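Local structure of arabinan endo-1,5-alpha-l-arabinosidase A (Cellvibrio cellulosa, 1GYH) at residues 6-11 and 275-280; 191-196 and 260-265. The protein cleaves the alpha-1,5-arabinofuranosyl bonds of linear arabinan, a plant cell-wall polysaccharide, releasing almost exclusively arabinotriose. One frame throughout, in Å; residues are numbered along the deposited sequence.

Interaction 1 (6-11 and 275-280); sequences DVHDPV and VLHAYE
His8 and His277 bring the irregular segment 6-11 closest to strand 275-280, their CA atoms 5.8 Å apart. One direct hydrogen bond involving the loop's backbone crosses here: the Asp9 N-H donates to His277 ND1 at 2.9 Å and 166°, tilted from the ring plane. The left-handed backbone of Asp9 turns the chain on toward Pro10. His277 CG stands between its backbone N and carbonyl carbon (chi1 72°), raising the imidazole toward the loop, where it stacks face to face with the His8 ring, centroids 3.9 Å apart and planes at 19°. Asp9 is probably the proton acceptor of this family 43 glycosidase, and the stack belongs to its surroundings in the five-bladed propeller. His8 ND1 donates to Asp9 OD2, 3.0 Å away, meeting it from above the carboxylate plane; Thr24 is a second partner of that oxygen. At the other end of the imidazole, His8 NE2 and Tyr279 OH are hydrogen-bonded at 2.6 Å; His277 NE2 donates only weakly to the same hydroxyl. Histidine suits both positions, having two ring nitrogens and flat faces. Beyond Asp9, Pro10, which has no N-H to satisfy, rests its CG 4.0 Å from Val275 CG1.

Interaction 2 (191-196 and 260-265); sequences IEAPFI and LGHNSA
Ala193 O takes a proton from water 1 at 2.9 Å, and a second water lies close by between strands 191-196 and 260-265. Water 1 also accepts from Asn263 N, so it joins the two backbones. Water 2 lies 2.6 Å from Asn263 O and also near Ala193 O, but it has more acceptors within range than protons, and its bonding is less certain. No direct hydrogen bond links the strands, whose axes run 6.9 Å apart and nearly parallel, at 21°; side chains and water do the joining.

Ala193 sets its CB over the centre of the His262 ring, 3.2 Å above the plane, a CH-pi contact in which a methyl is small enough to let the imidazole come so near. Further along, Phe195 has CG anti to its backbone N (chi1 -169°), which lays the ring across the neighbouring strand. Ser264 CA sits 3.7 Å from the ring centroid, almost on the normal, and Ser264 CB adds to the same face, while Phe195 CE1 reaches Ala265 O at 3.2 Å. The short serine leaves the ring this flat seat and sends its hydroxyl to Pro10 O. Asn263 turns its amide forward along its own strand, to the carbonyl of the next residue: ND2 donates to Ser264 O, 3.1 Å away, approaching from above the carbonyl plane.

Next to Ala193, Glu192, probably the proton donor, has its carboxylate held by Ser146 and Tyr220, and His262 is a likely calcium ligand. Here water helps to join edge strands of two successive sheets; their roughly parallel course is that of the innermost strands of adjacent blades around the axis of a beta-propeller, with the probable catalytic residues near the centre.

In the fold
From the N terminus the chain first lays down loop 6-11, just before strand 11-15 opens the first sheet. It then builds two more sheets, and 191-196 lies on strand 191-199, which opens the fourth. Segment 260-265 lies on strand 257-268, which opens the fifth, so interaction 2 closes a loop of 63 residues between adjacent blades. Strand 271-280 follows next in that sheet, and there interaction 1 closes the far longer loop back to the start, enclosing interaction 2. Strands 257-268 and 271-280 pair, with Val275 O probably bonded to Ser264 N, while Asp9 packs against His262. The two contacts thus tie the last blade to both its neighbours round the ring.

Interaction 1 (6-11 and 275-280)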
loop_
_atom_site.group_PDB
_atom_site.type_symbol
_atom_site.label_atom_id
_atom_site.label_comp_id
_atom_site.label_asym_id
_atom_site.label_seq_id
_atom_site.Cartn_x
_atom_site.Cartn_y
_atom_site.Cartn_z
ATOM N N ASP A 6 8.465 -3.161 -14.125
ATOM C CA ASP A 6 8.247 -4.090 -13.003
ATOM C C ASP A 6 8.316 -3.392 -11.661
ATOM O O ASP A 6 9.331 -2.748 -11.314
ATOM C CB ASP A 6 9.207 -5.295 -13.055
ATOM C CG ASP A 6 10.671 -4.891 -13.000
ATOM O OD1 ASP A 6 11.132 -4.149 -13.879
ATOM O OD2 ASP A 6 11.441 -5.274 -12.102
ATOM N N VAL A 7 7.201 -3.491 -10.937
ATOM C CA VAL A 7 6.993 -2.911 -9.609
ATOM C C VAL A 7 6.251 -3.886 -8.719
ATOM O O VAL A 7 5.581 -4.815 -9.195
ATOM C CB VAL A 7 6.165 -1.573 -9.668
ATOM C CG1 VAL A 7 6.808 -0.619 -10.594
ATOM C CG2 VAL A 7 4.658 -1.814 -10.058
ATOM N N HIS A 8 6.349 -3.656 -7.415
ATOM C CA HIS A 8 5.608 -4.415 -6.407
ATOM C C HIS A 8 5.112 -3.402 -5.387
ATOM O O HIS A 8 5.898 -2.574 -4.872
ATOM C CB HIS A 8 6.549 -5.464 -5.723
ATOM C CG HIS A 8 5.869 -6.730 -5.288
ATOM N ND1 HIS A 8 5.562 -6.986 -3.965
ATOM C CD2 HIS A 8 5.485 -7.840 -5.987
ATOM C CE1 HIS A 8 4.999 -8.185 -3.869
ATOM N NE2 HIS A 8 4.950 -8.730 -5.082
ATOM N N ASP A 9 3.818 -3.445 -5.085
ATOM C CA ASP A 9 3.217 -2.632 -4.028
ATOM C C ASP A 9 3.240 -1.127 -4.393
ATOM O O ASP A 9 3.615 -0.322 -3.570
ATOM C CB ASP A 9 3.879 -2.898 -2.641
ATOM C CG ASP A 9 4.134 -4.390 -2.377
ATOM O OD1 ASP A 9 3.193 -5.218 -2.611
ATOM O OD2 ASP A 9 5.245 -4.815 -1.950
ATOM N N PRO A 10 2.791 -0.750 -5.595
ATOM C CA PRO A 10 2.967 0.625 -6.098
ATOM C C PRO A 10 2.056 1.681 -5.493
ATOM O O PRO A 10 0.908 1.408 -5.132
ATOM C CB PRO A 10 2.691 0.494 -7.583
ATOM C CG PRO A 10 1.622 -0.531 -7.622
ATOM C CD PRO A 10 2.082 -1.591 -6.572
ATOM N N VAL A 11 2.630 2.867 -5.352
ATOM C CA VAL A 11 1.907 4.095 -5.047
ATOM C C VAL A 11 2.405 5.232 -5.967
ATOM O O VAL A 11 3.490 5.150 -6.582
ATOM C CB VAL A 11 2.038 4.501 -3.579
ATOM C CG1 VAL A 11 1.345 3.474 -2.648
ATOM C CG2 VAL A 11 3.528 4.745 -3.202
ATOM N N VAL A 275 -4.443 1.531 -8.914
ATOM C CA VAL A 275 -2.990 1.334 -9.220
ATOM C C VAL A 275 -2.570 0.037 -8.484
ATOM O O VAL A 275 -2.806 -0.097 -7.296
ATOM C CB VAL A 275 -2.149 2.536 -8.756
ATOM C CG1 VAL A 275 -0.641 2.409 -9.117
ATOM C CG2 VAL A 275 -2.643 3.815 -9.422
ATOM N N LEU A 276 -2.009 -0.918 -9.200
ATOM C CA LEU A 276 -1.684 -2.232 -8.612
ATOM C C LEU A 276 -0.549 -2.953 -9.356
ATOM O O LEU A 276 -0.103 -2.503 -10.423
ATOM C CB LEU A 276 -2.935 -3.126 -8.591
ATOM C CG LEU A 276 -3.665 -3.489 -9.893
ATOM C CD1 LEU A 276 -2.872 -4.504 -10.701
ATOM C CD2 LEU A 276 -4.999 -4.101 -9.590
ATOM N N HIS A 277 -0.071 -4.068 -8.785
ATOM C CA HIS A 277 0.812 -4.953 -9.541
ATOM C C HIS A 277 0.106 -6.246 -9.881
ATOM O O HIS A 277 -0.809 -6.671 -9.169
ATOM C CB HIS A 277 2.160 -5.205 -8.839
ATOM C CG HIS A 277 2.085 -6.088 -7.629
ATOM N ND1 HIS A 277 2.257 -5.602 -6.348
ATOM C CD2 HIS A 277 1.891 -7.424 -7.502
ATOM C CE1 HIS A 277 2.175 -6.599 -5.484
ATOM N NE2 HIS A 277 1.932 -7.714 -6.151
ATOM N N ALA A 278 0.540 -6.854 -10.972
ATOM C CA ALA A 278 -0.033 -8.080 -11.464
ATOM C C ALA A 278 1.045 -8.967 -12.077
ATOM O O ALA A 278 1.871 -8.492 -12.851
ATOM C CB ALA A 278 -1.163 -7.769 -12.495
ATOM N N TYR A 279 0.986 -10.278 -11.773
ATOM C CA TYR A 279 2.050 -11.204 -12.206
ATOM C C TYR A 279 1.796 -11.790 -13.606
ATOM O O TYR A 279 0.828 -12.534 -13.813
ATOM C CB TYR A 279 2.210 -12.341 -11.145
ATOM C CG TYR A 279 2.458 -11.859 -9.705
ATOM C CD1 TYR A 279 3.726 -11.380 -9.283
ATOM C CD2 TYR A 279 1.453 -11.884 -8.752
ATOM C CE1 TYR A 279 3.936 -10.924 -7.959
ATOM C CE2 TYR A 279 1.675 -11.429 -7.428
ATOM C CZ TYR A 279 2.925 -10.967 -7.017
ATOM O OH TYR A 279 3.148 -10.513 -5.675
ATOM N N GLU A 280 2.680 -11.512 -14.550
ATOM C CA GLU A 280 2.455 -11.840 -15.947
ATOM C C GLU A 280 2.901 -13.243 -16.246
ATOM O O GLU A 280 4.117 -13.501 -16.324
ATOM C CB GLU A 280 3.235 -10.880 -16.871
ATOM C CG GLU A 280 2.809 -10.965 -18.329
ATOM C CD GLU A 280 3.434 -9.899 -19.226
ATOM O OE1 GLU A 280 4.290 -9.107 -18.784
ATOM O OE2 GLU A 280 3.061 -9.876 -20.419
#

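Interaction 2 (191-196 and 260-265)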
loop_
_atom_site.group_PDB
_atom_site.type_symbol
_atom_site.label_atom_id
_atom_site.label_comp_id
_atom_site.label_asym_id
_atom_site.label_seq_id
_atom_site.Cartn_x
_atom_site.Cartn_y
_atom_site.Cartn_z
ATOM N N ILE A 191 -4.830 -11.708 4.678
ATOM C CA ILE A 191 -5.320 -10.359 4.459
ATOM C C ILE A 191 -4.221 -9.376 4.734
ATOM O O ILE A 191 -3.538 -9.477 5.765
ATOM C CB ILE A 191 -6.577 -10.018 5.369
ATOM C CG1 ILE A 191 -7.055 -8.586 5.079
ATOM C CG2 ILE A 191 -6.319 -10.204 6.907
ATOM C CD1 ILE A 191 -8.308 -8.178 5.809
ATOM N N GLU A 192 -4.014 -8.422 3.831
ATOM C CA GLU A 192 -2.982 -7.388 4.031
ATOM C C GLU A 192 -3.208 -6.138 3.166
ATOM O O GLU A 192 -4.073 -6.112 2.292
ATOM C CB GLU A 192 -1.555 -7.958 3.741
ATOM C CG GLU A 192 -1.275 -8.322 2.289
ATOM C CD GLU A 192 0.057 -9.034 2.070
ATOM O OE1 GLU A 192 0.769 -9.337 3.087
ATOM O OE2 GLU A 192 0.385 -9.300 0.869
ATOM N N ALA A 193 -2.366 -5.142 3.385
ATOM C CA ALA A 193 -2.187 -4.004 2.486
ATOM C C ALA A 193 -3.465 -3.132 2.381
ATOM O O ALA A 193 -3.979 -2.933 1.291
ATOM C CB ALA A 193 -1.745 -4.468 1.099
ATOM N N PRO A 194 -3.903 -2.551 3.478
ATOM C CA PRO A 194 -5.102 -1.701 3.407
ATOM C C PRO A 194 -4.837 -0.446 2.575
ATOM O O PRO A 194 -3.722 0.097 2.550
ATOM C CB PRO A 194 -5.332 -1.276 4.832
ATOM C CG PRO A 194 -3.933 -1.278 5.457
ATOM C CD PRO A 194 -3.283 -2.528 4.815
ATOM N N PHE A 195 -5.891 0.051 1.920
ATOM C CA PHE A 195 -5.789 1.377 1.309
ATOM C C PHE A 195 -7.167 2.016 1.370
ATOM O O PHE A 195 -8.145 1.349 1.039
ATOM C CB PHE A 195 -5.260 1.315 -0.135
ATOM C CG PHE A 195 -4.907 2.682 -0.679
ATOM C CD1 PHE A 195 -5.900 3.523 -1.215
ATOM C CD2 PHE A 195 -3.622 3.177 -0.550
ATOM C CE1 PHE A 195 -5.580 4.802 -1.665
ATOM C CE2 PHE A 195 -3.281 4.422 -1.002
ATOM C CZ PHE A 195 -4.262 5.256 -1.577
ATOM N N ILE A 196 -7.247 3.253 1.864
ATOM C CA ILE A 196 -8.530 3.940 1.974
ATOM C C ILE A 196 -8.670 5.125 0.995
ATOM O O ILE A 196 -7.804 6.002 0.924
ATOM C CB ILE A 196 -8.772 4.378 3.393
ATOM C CG1 ILE A 196 -8.704 3.143 4.342
ATOM C CG2 ILE A 196 -10.157 5.103 3.517
ATOM C CD1 ILE A 196 -8.627 3.436 5.804
ATOM N N LEU A 260 -2.867 -10.705 -8.393
ATOM C CA LEU A 260 -2.738 -9.260 -8.532
ATOM C C LEU A 260 -3.184 -8.591 -7.261
ATOM O O LEU A 260 -3.893 -9.181 -6.488
ATOM C CB LEU A 260 -3.514 -8.763 -9.789
ATOM C CG LEU A 260 -5.014 -9.096 -9.970
ATOM C CD1 LEU A 260 -5.908 -8.376 -9.044
ATOM C CD2 LEU A 260 -5.397 -8.747 -11.440
ATOM N N GLY A 261 -2.732 -7.383 -6.975
ATOM C CA GLY A 261 -3.102 -6.766 -5.732
ATOM C C GLY A 261 -2.134 -5.718 -5.209
ATOM O O GLY A 261 -1.413 -5.061 -5.983
ATOM N N HIS A 262 -2.147 -5.584 -3.886
ATOM C CA HIS A 262 -1.457 -4.541 -3.102
ATOM C C HIS A 262 -1.623 -3.176 -3.748
ATOM O O HIS A 262 -0.669 -2.619 -4.290
ATOM C CB HIS A 262 0.041 -4.828 -2.832
ATOM C CG HIS A 262 0.566 -4.025 -1.670
ATOM N ND1 HIS A 262 1.090 -4.608 -0.533
ATOM C CD2 HIS A 262 0.509 -2.700 -1.416
ATOM C CE1 HIS A 262 1.388 -3.668 0.345
ATOM N NE2 HIS A 262 1.040 -2.500 -0.168
ATOM N N ASN A 263 -2.858 -2.681 -3.725
ATOM C CA ASN A 263 -3.220 -1.514 -4.517
ATOM C C ASN A 263 -3.131 -0.196 -3.796
ATOM O O ASN A 263 -3.059 -0.120 -2.573
ATOM C CB ASN A 263 -4.671 -1.659 -5.058
ATOM C CG ASN A 263 -5.689 -1.382 -4.026
ATOM O OD1 ASN A 263 -5.893 -2.212 -3.145
ATOM N ND2 ASN A 263 -6.328 -0.184 -4.078
ATOM N N SER A 264 -3.182 0.857 -4.601
ATOM C CA SER A 264 -3.509 2.192 -4.156
ATOM C C SER A 264 -4.665 2.672 -5.104
ATOM O O SER A 264 -5.080 1.940 -6.015
ATOM C CB SER A 264 -2.283 3.116 -4.189
ATOM O OG SER A 264 -1.522 3.017 -5.426
ATOM N N ALA A 265 -5.136 3.898 -4.875
ATOM C CA ALA A 265 -6.301 4.460 -5.609
ATOM C C ALA A 265 -6.287 5.974 -5.419
ATOM O O ALA A 265 -5.920 6.474 -4.341
ATOM C CB ALA A 265 -7.599 3.865 -5.122
HETATM O O HOH W 1 -4.515 -3.966 -1.343
HETATM O O HOH W 2 -2.006 -0.873 -0.271
#